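Local structure of putative oxidoreductase (Bacteroides fragilis NCTC 9343, 3EOF) at residues M41-V46 against A79-F84; V48-E53 against A71-T76. The protein binds flavin mononucleotide as a dimer of the nitroreductase family and is probably an FMN-dependent oxidoreductase, its substrate not being established. All coordinates share one frame; numbering follows the deposited sequence.

Contact 1: residues M41-V46 against A79-F84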
HETATM    1  N   MSE A  41       5.534  13.110  -6.128  1.00 25.81           N
HETATM    2  CA  MSE A  41       6.147  13.688  -4.948  1.00 25.24           C
HETATM    3  C   MSE A  41       7.051  12.782  -4.159  1.00 24.42           C
HETATM    4  O   MSE A  41       7.903  13.277  -3.457  1.00 24.88           O
HETATM    5  CB  MSE A  41       5.062  14.192  -4.018  1.00 23.09           C
HETATM    6  CG  MSE A  41       4.225  15.282  -4.633  1.00 28.71           C
HETATM    7 SE   MSE A  41       2.616  15.566  -3.649  0.75 27.38          SE
HETATM    8  CE  MSE A  41       3.217  16.788  -2.293  1.00 19.92           C
ATOM      9  N   GLN A  42       6.850  11.472  -4.271  1.00 25.49           N
ATOM     10  CA  GLN A  42       7.625  10.464  -3.543  1.00 26.81           C
ATOM     11  C   GLN A  42       7.533  10.702  -2.065  1.00 27.16           C
ATOM     12  O   GLN A  42       8.494  11.106  -1.438  1.00 29.64           O
ATOM     13  CB  GLN A  42       9.093  10.427  -3.969  1.00 26.36           C
ATOM     14  CG  GLN A  42       9.242  10.137  -5.414  1.00 19.02           C
ATOM     15  CD  GLN A  42      10.659   9.915  -5.801  1.00 23.19           C
ATOM     16  OE1 GLN A  42      11.295  10.826  -6.348  1.00 37.68           O
ATOM     17  NE2 GLN A  42      11.179   8.705  -5.554  1.00 22.42           N
ATOM     18  N   LEU A  43       6.392  10.364  -1.497  1.00 26.39           N
ATOM     19  CA  LEU A  43       6.132  10.640  -0.079  1.00 24.47           C
ATOM     20  C   LEU A  43       6.560   9.553   0.914  1.00 25.74           C
ATOM     21  O   LEU A  43       5.779   9.124   1.812  1.00 21.87           O
ATOM     22  CB  LEU A  43       4.637  10.932   0.060  1.00 26.52           C
ATOM     23  CG  LEU A  43       4.073  12.048  -0.813  1.00 17.83           C
ATOM     24  CD1 LEU A  43       2.524  12.003  -0.817  1.00 18.70           C
ATOM     25  CD2 LEU A  43       4.609  13.372  -0.380  1.00 21.31           C
ATOM     26  N   TYR A  44       7.826   9.170   0.797  1.00 22.82           N
ATOM     27  CA  TYR A  44       8.379   8.087   1.572  1.00 21.41           C
ATOM     28  C   TYR A  44       9.868   8.225   1.731  1.00 23.82           C
ATOM     29  O   TYR A  44      10.544   8.943   0.982  1.00 23.89           O
ATOM     30  CB  TYR A  44       8.109   6.741   0.854  1.00 22.05           C
ATOM     31  CG  TYR A  44       8.410   6.755  -0.641  1.00 23.68           C
ATOM     32  CD1 TYR A  44       9.693   6.560  -1.110  1.00 22.71           C
ATOM     33  CD2 TYR A  44       7.420   7.009  -1.582  1.00 24.34           C
ATOM     34  CE1 TYR A  44       9.980   6.592  -2.467  1.00 18.47           C
ATOM     35  CE2 TYR A  44       7.717   7.061  -2.957  1.00 17.18           C
ATOM     36  CZ  TYR A  44       8.999   6.825  -3.374  1.00 21.79           C
ATOM     37  OH  TYR A  44       9.330   6.827  -4.709  1.00 25.10           O
ATOM     38  N   SER A  45      10.365   7.528   2.739  1.00 22.48           N
ATOM     39  CA  SER A  45      11.772   7.356   2.975  1.00 22.57           C
ATOM     40  C   SER A  45      11.882   5.904   3.362  1.00 22.82           C
ATOM     41  O   SER A  45      10.931   5.314   3.836  1.00 23.83           O
ATOM     42  CB  SER A  45      12.278   8.237   4.108  1.00 24.41           C
ATOM     43  OG  SER A  45      12.407   9.563   3.647  1.00 23.46           O
ATOM     44  N   VAL A  46      13.057   5.351   3.139  1.00 24.92           N
ATOM     45  CA  VAL A  46      13.381   3.981   3.465  1.00 22.94           C
ATOM     46  C   VAL A  46      14.610   4.001   4.359  1.00 20.40           C
ATOM     47  O   VAL A  46      15.716   4.447   3.944  1.00 18.96           O
ATOM     48  CB  VAL A  46      13.709   3.146   2.185  1.00 23.37           C
ATOM     49  CG1 VAL A  46      13.938   1.634   2.572  1.00 22.77           C
ATOM     50  CG2 VAL A  46      12.613   3.310   1.098  1.00 23.80           C
ATOM     51  N   ALA A  79       6.288   6.599   5.628  1.00 23.79           N
ATOM     52  CA  ALA A  79       5.481   7.668   5.051  1.00 24.57           C
ATOM     53  C   ALA A  79       6.314   8.912   5.376  1.00 23.78           C
ATOM     54  O   ALA A  79       6.768   9.052   6.479  1.00 25.79           O
ATOM     55  CB  ALA A  79       4.115   7.726   5.735  1.00 22.03           C
ATOM     56  N   ASP A  80       6.543   9.793   4.417  1.00 23.52           N
ATOM     57  CA  ASP A  80       7.403  10.957   4.661  1.00 22.54           C
ATOM     58  C   ASP A  80       6.889  12.160   3.895  1.00 22.01           C
ATOM     59  O   ASP A  80       6.980  12.225   2.661  1.00 21.34           O
ATOM     60  CB  ASP A  80       8.834  10.607   4.244  1.00 22.93           C
ATOM     61  CG  ASP A  80       9.865  11.692   4.540  1.00 27.26           C
ATOM     62  OD1 ASP A  80       9.516  12.868   4.545  1.00 23.90           O
ATOM     63  OD2 ASP A  80      11.062  11.343   4.714  1.00 22.22           O
ATOM     64  N   PHE A  81       6.282  13.072   4.640  1.00 22.64           N
ATOM     65  CA  PHE A  81       5.902  14.395   4.119  1.00 22.01           C
ATOM     66  C   PHE A  81       6.923  15.450   4.562  1.00 21.19           C
ATOM     67  O   PHE A  81       6.895  16.586   4.082  1.00 22.30           O
ATOM     68  CB  PHE A  81       4.469  14.813   4.522  1.00 20.48           C
ATOM     69  CG  PHE A  81       3.535  14.866   3.366  1.00 24.64           C
ATOM     70  CD1 PHE A  81       3.689  15.870   2.420  1.00 20.13           C
ATOM     71  CD2 PHE A  81       2.498  13.985   3.235  1.00 22.74           C
ATOM     72  CE1 PHE A  81       2.826  15.973   1.337  1.00 31.07           C
ATOM     73  CE2 PHE A  81       1.626  14.089   2.177  1.00 24.47           C
ATOM     74  CZ  PHE A  81       1.801  15.076   1.214  1.00 23.97           C
ATOM     75  N   ARG A  82       7.864  15.040   5.416  1.00 19.90           N
ATOM     76  CA  ARG A  82       8.869  15.934   5.944  1.00 21.54           C
ATOM     77  C   ARG A  82       9.786  16.464   4.864  1.00 21.81           C
ATOM     78  O   ARG A  82      10.062  17.675   4.808  1.00 22.39           O
ATOM     79  CB  ARG A  82       9.725  15.233   6.987  1.00 21.94           C
ATOM     80  CG  ARG A  82      10.770  16.175   7.593  1.00 26.52           C
ATOM     81  CD  ARG A  82      11.438  15.531   8.741  1.00 26.57           C
ATOM     82  NE  ARG A  82      12.247  16.489   9.473  1.00 24.95           N
ATOM     83  CZ  ARG A  82      11.810  17.222  10.489  1.00 28.63           C
ATOM     84  NH1 ARG A  82      10.553  17.144  10.908  1.00 28.15           N
ATOM     85  NH2 ARG A  82      12.639  18.066  11.068  1.00 26.83           N
ATOM     86  N   ARG A  83      10.332  15.563   4.056  1.00 20.58           N
ATOM     87  CA  ARG A  83      11.201  16.005   2.973  1.00 22.97           C
ATOM     88  C   ARG A  83      10.481  17.025   2.080  1.00 22.94           C
ATOM     89  O   ARG A  83      11.027  18.101   1.774  1.00 23.49           O
ATOM     90  CB  ARG A  83      11.738  14.820   2.186  1.00 19.50           C
ATOM     91  CG  ARG A  83      12.663  15.212   1.027  1.00 26.24           C
ATOM     92  CD  ARG A  83      13.246  13.983   0.386  1.00 23.43           C
ATOM     93  NE  ARG A  83      12.167  13.132   0.002  1.00 25.92           N
ATOM     94  CZ  ARG A  83      11.850  11.933   0.497  1.00 18.33           C
ATOM     95  NH1 ARG A  83      12.595  11.253   1.335  1.00 23.38           N
ATOM     96  NH2 ARG A  83      10.768  11.364   0.019  1.00 30.72           N
ATOM     97  N   PHE A  84       9.257  16.728   1.667  1.00 23.79           N
ATOM     98  CA  PHE A  84       8.514  17.692   0.855  1.00 21.46           C
ATOM     99  C   PHE A  84       8.261  19.014   1.591  1.00 20.50           C
ATOM    100  O   PHE A  84       8.379  20.062   1.006  1.00 21.13           O
ATOM    101  CB  PHE A  84       7.171  17.134   0.367  1.00 23.14           C
ATOM    102  CG  PHE A  84       6.560  17.975  -0.700  1.00 24.68           C
ATOM    103  CD1 PHE A  84       7.144  18.018  -1.955  1.00 30.29           C
ATOM    104  CD2 PHE A  84       5.452  18.770  -0.431  1.00 26.09           C
ATOM    105  CE1 PHE A  84       6.629  18.825  -2.975  1.00 28.96           C
ATOM    106  CE2 PHE A  84       4.918  19.569  -1.423  1.00 30.47           C
ATOM    107  CZ  PHE A  84       5.518  19.611  -2.704  1.00 29.68           C
TER
HETATM  108  O   HOH W   1       9.409  13.998  -1.430  1.00 25.76           O
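The selenomethionine side chain of Met41 lays its CE methyl over one face of the Phe84 ring, 3.5 Å from the ring centroid, a CH-pi contact backed by the selenium farther above the same ring. A bend at the last torsion (chi3 85°) turns this methyl to the ring, and it also brushes Phe81 at CE1. Beside it Leu43 sets CD2 over a face of the Phe81 ring, 3.7 Å from its centroid, with CD1 also touching the ring near CZ. The polar half centres on the buried Arg83, whose guanidinium meets its acceptors edge-on. NH2 gives Tyr44 O a bond of 2.6 Å lying almost in the guanidinium plane, plus a weak one to Gln42 O, while NH1 reaches Ser45 OG weakly. Water 1 joins Arg83 NE to Met41 O. Ser45 OG donates to Asp80 OD2 at a very short 2.5 Å, and the other carboxylate oxygen, OD1, takes Arg83 N on its syn side, capping the start of helix 82-89. Asp80 N donates to Leu43 O (2.8 Å). His179, Tyr183 and Tyr186 of the second subunit add bonds to Ser45, Asp80 and Arg83 respectively. Thr37, which binds FMN, hydrogen-bonds to Gln42 N, and the Gln42 side chain is about 8 Å from the bound flavin; this strand-to-helix corner thus borders the pocket at the dimer interface, where nitroreductase-family enzymes bind FMN.

Contact 2: residues V48-E53 against A71-T76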
ATOM      1  N   VAL A  48      17.374   1.854   5.867  1.00 25.33           N
ATOM      2  CA  VAL A  48      18.101   0.600   5.624  1.00 22.17           C
ATOM      3  C   VAL A  48      18.928   0.283   6.877  1.00 22.73           C
ATOM      4  O   VAL A  48      19.799   1.049   7.249  1.00 20.12           O
ATOM      5  CB  VAL A  48      19.037   0.705   4.399  1.00 25.88           C
ATOM      6  CG1 VAL A  48      19.855  -0.601   4.206  1.00 20.98           C
ATOM      7  CG2 VAL A  48      18.212   1.079   3.116  1.00 16.52           C
ATOM      8  N   THR A  49      18.568  -0.830   7.532  1.00 21.65           N
ATOM      9  CA  THR A  49      19.220  -1.390   8.698  1.00 21.62           C
ATOM     10  C   THR A  49      20.016  -2.668   8.383  1.00 22.35           C
ATOM     11  O   THR A  49      19.467  -3.692   8.050  1.00 20.44           O
ATOM     12  CB  THR A  49      18.173  -1.688   9.735  1.00 19.32           C
ATOM     13  OG1 THR A  49      17.515  -0.449  10.045  1.00 23.86           O
ATOM     14  CG2 THR A  49      18.757  -2.366  10.977  1.00 17.16           C
ATOM     15  N   ARG A  50      21.328  -2.572   8.495  1.00 23.97           N
ATOM     16  CA  ARG A  50      22.238  -3.681   8.231  1.00 26.03           C
ATOM     17  C   ARG A  50      23.061  -4.043   9.475  1.00 26.12           C
ATOM     18  O   ARG A  50      23.408  -5.192   9.661  1.00 26.08           O
ATOM     19  CB  ARG A  50      23.196  -3.301   7.103  1.00 24.49           C
ATOM     20  CG  ARG A  50      22.580  -3.155   5.740  1.00 22.35           C
ATOM     21  CD  ARG A  50      23.685  -2.746   4.832  1.00 19.77           C
ATOM     22  NE  ARG A  50      23.374  -2.728   3.414  1.00 31.60           N
ATOM     23  CZ  ARG A  50      23.427  -3.782   2.612  1.00 26.53           C
ATOM     24  NH1 ARG A  50      23.692  -4.989   3.096  1.00 30.82           N
ATOM     25  NH2 ARG A  50      23.149  -3.631   1.326  1.00 29.19           N
ATOM     26  N   ASP A  51      23.332  -3.056  10.325  1.00 26.82           N
ATOM     27  CA  ASP A  51      24.115  -3.251  11.531  1.00 28.42           C
ATOM     28  C   ASP A  51      23.437  -4.192  12.522  1.00 27.36           C
ATOM     29  O   ASP A  51      22.248  -4.050  12.786  1.00 27.17           O
ATOM     30  CB  ASP A  51      24.364  -1.908  12.224  1.00 29.01           C
ATOM     31  CG  ASP A  51      25.268  -2.040  13.437  1.00 37.52           C
ATOM     32  OD1 ASP A  51      26.435  -2.464  13.249  1.00 50.34           O
ATOM     33  OD2 ASP A  51      24.824  -1.735  14.566  1.00 43.95           O
ATOM     34  N   ALA A  52      24.224  -5.097  13.116  1.00 26.86           N
ATOM     35  CA  ALA A  52      23.716  -6.100  14.054  1.00 27.28           C
ATOM     36  C   ALA A  52      23.106  -5.510  15.291  1.00 27.99           C
ATOM     37  O   ALA A  52      22.061  -5.993  15.747  1.00 27.94           O
ATOM     38  CB  ALA A  52      24.819  -7.117  14.463  1.00 25.92           C
ATOM     39  N   GLU A  53      23.748  -4.502  15.878  1.00 30.57           N
ATOM     40  CA  GLU A  53      23.170  -3.885  17.098  1.00 29.00           C
ATOM     41  C   GLU A  53      21.936  -3.071  16.737  1.00 25.87           C
ATOM     42  O   GLU A  53      21.074  -2.883  17.570  1.00 25.15           O
ATOM     43  CB  GLU A  53      24.165  -3.004  17.870  1.00 30.89           C
ATOM     44  CG  GLU A  53      23.541  -2.308  19.142  1.00 32.09           C
ATOM     45  N   ALA A  71      17.947 -11.546   9.104  1.00 23.92           N
ATOM     46  CA  ALA A  71      18.086 -11.052   7.726  1.00 22.42           C
ATOM     47  C   ALA A  71      19.292 -10.130   7.633  1.00 22.49           C
ATOM     48  O   ALA A  71      19.593  -9.423   8.580  1.00 21.60           O
ATOM     49  CB  ALA A  71      16.823 -10.349   7.226  1.00 20.84           C
ATOM     50  N   PRO A  72      20.024 -10.182   6.499  1.00 23.49           N
ATOM     51  CA  PRO A  72      21.119  -9.272   6.317  1.00 25.82           C
ATOM     52  C   PRO A  72      20.662  -7.809   6.231  1.00 26.39           C
ATOM     53  O   PRO A  72      21.402  -6.894   6.658  1.00 25.95           O
ATOM     54  CB  PRO A  72      21.727  -9.721   4.987  1.00 24.19           C
ATOM     55  CG  PRO A  72      20.666 -10.365   4.277  1.00 25.15           C
ATOM     56  CD  PRO A  72      19.917 -11.099   5.351  1.00 25.32           C
ATOM     57  N   VAL A  73      19.449  -7.607   5.710  1.00 25.09           N
ATOM     58  CA  VAL A  73      18.855  -6.275   5.533  1.00 22.86           C
ATOM     59  C   VAL A  73      17.429  -6.243   6.086  1.00 25.45           C
ATOM     60  O   VAL A  73      16.631  -7.162   5.858  1.00 26.12           O
ATOM     61  CB  VAL A  73      18.826  -5.866   4.020  1.00 20.09           C
ATOM     62  CG1 VAL A  73      18.203  -4.522   3.868  1.00 19.37           C
ATOM     63  CG2 VAL A  73      20.254  -5.912   3.421  1.00 17.03           C
ATOM     64  N   VAL A  74      17.150  -5.180   6.839  1.00 24.62           N
ATOM     65  CA  VAL A  74      15.829  -4.851   7.375  1.00 23.37           C
ATOM     66  C   VAL A  74      15.536  -3.465   6.831  1.00 23.60           C
ATOM     67  O   VAL A  74      16.329  -2.535   7.011  1.00 20.15           O
ATOM     68  CB  VAL A  74      15.789  -4.862   8.931  1.00 21.60           C
ATOM     69  CG1 VAL A  74      14.388  -4.533   9.448  1.00 16.37           C
ATOM     70  CG2 VAL A  74      16.243  -6.219   9.417  1.00 18.70           C
ATOM     71  N   LEU A  75      14.429  -3.352   6.103  1.00 23.27           N
ATOM     72  CA  LEU A  75      14.021  -2.095   5.497  1.00 23.44           C
ATOM     73  C   LEU A  75      12.766  -1.608   6.120  1.00 22.33           C
ATOM     74  O   LEU A  75      11.787  -2.329   6.107  1.00 22.93           O
ATOM     75  CB  LEU A  75      13.747  -2.278   4.022  1.00 23.42           C
ATOM     76  CG  LEU A  75      14.891  -2.738   3.134  1.00 22.60           C
ATOM     77  CD1 LEU A  75      14.309  -2.956   1.750  1.00 18.66           C
ATOM     78  CD2 LEU A  75      16.053  -1.716   3.114  1.00 14.36           C
ATOM     79  N   THR A  76      12.820  -0.411   6.716  1.00 23.68           N
ATOM     80  CA  THR A  76      11.656   0.256   7.306  1.00 23.77           C
ATOM     81  C   THR A  76      11.180   1.297   6.303  1.00 25.98           C
ATOM     82  O   THR A  76      11.865   2.307   6.081  1.00 25.52           O
ATOM     83  CB  THR A  76      11.981   0.886   8.670  1.00 21.80           C
ATOM     84  OG1 THR A  76      12.474  -0.130   9.559  1.00 22.05           O
ATOM     85  CG2 THR A  76      10.739   1.551   9.282  1.00 16.32           C
TER
HETATM   86  O   HOH W   2      15.122  -0.261   9.023  1.00 20.17           O
HETATM   87  O   HOH W   3      23.805  -6.463   5.592  1.00 24.70           O
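Val48 sets CG2 against Leu75 CD2 at 3.5 Å on one face of the antiparallel sheet of this nitroreductase-family fold, the two residues forming a non-hydrogen-bonded pair. This is the tight part, with Leu25 and Leu29 of helix 22-32 packing on Val48. The next pair, Thr49 with Val74, is hydrogen-bonded through both backbones, Thr49 N to Val74 O at 2.9 Å and Val74 N to Thr49 O at 3.0 Å. Their side chains occupy the other face, where Leu58 of helix 52-58 touches both. Water 2 joins Thr49 OG1 and Thr76 OG1 there and also donates to Val74 O. The contact thins toward the partly exposed Arg50 and Pro72, and beyond Arg50 the chains part. The straight Arg50 chain runs alongside Val73 and is anchored by Asp19 and Ile20 O; OE2 of Glu181 of the second subunit accepts from Arg50 N and Asp51 N. Asp51 caps helix 52-58 weakly through Glu53 N. On this looser side the joining is largely indirect: Lys55 NZ bonds to Arg50 O and Pro72 O, Val73 CG2 sits over one face of the Arg50 guanidinium, 3.6 Å from NH1, and water 3 lies in its plane, bridging NH1 to Pro72 O.

Contacts 1 and 2 join the same two antiparallel strands, 44-49 and 73-80, at opposite ends, their centres about 20 Å apart; contact 2 is nested inside the chain loop closed by contact 1. Val46 CG1 packs on Leu75 CD2 at 4.0 Å, linking the two. Every touching residue of contact 1 is buried, whereas contact 2 thins out at the partly exposed Arg50 and Pro72. The polar work of contact 1 falls mostly to charged and hydroxyl side chains; contact 2 relies on ordinary strand pairing and aliphatic packing. Both meet the second subunit, whose strand extends the sheet alongside 44-49, but contact 1 lies nearer FMN.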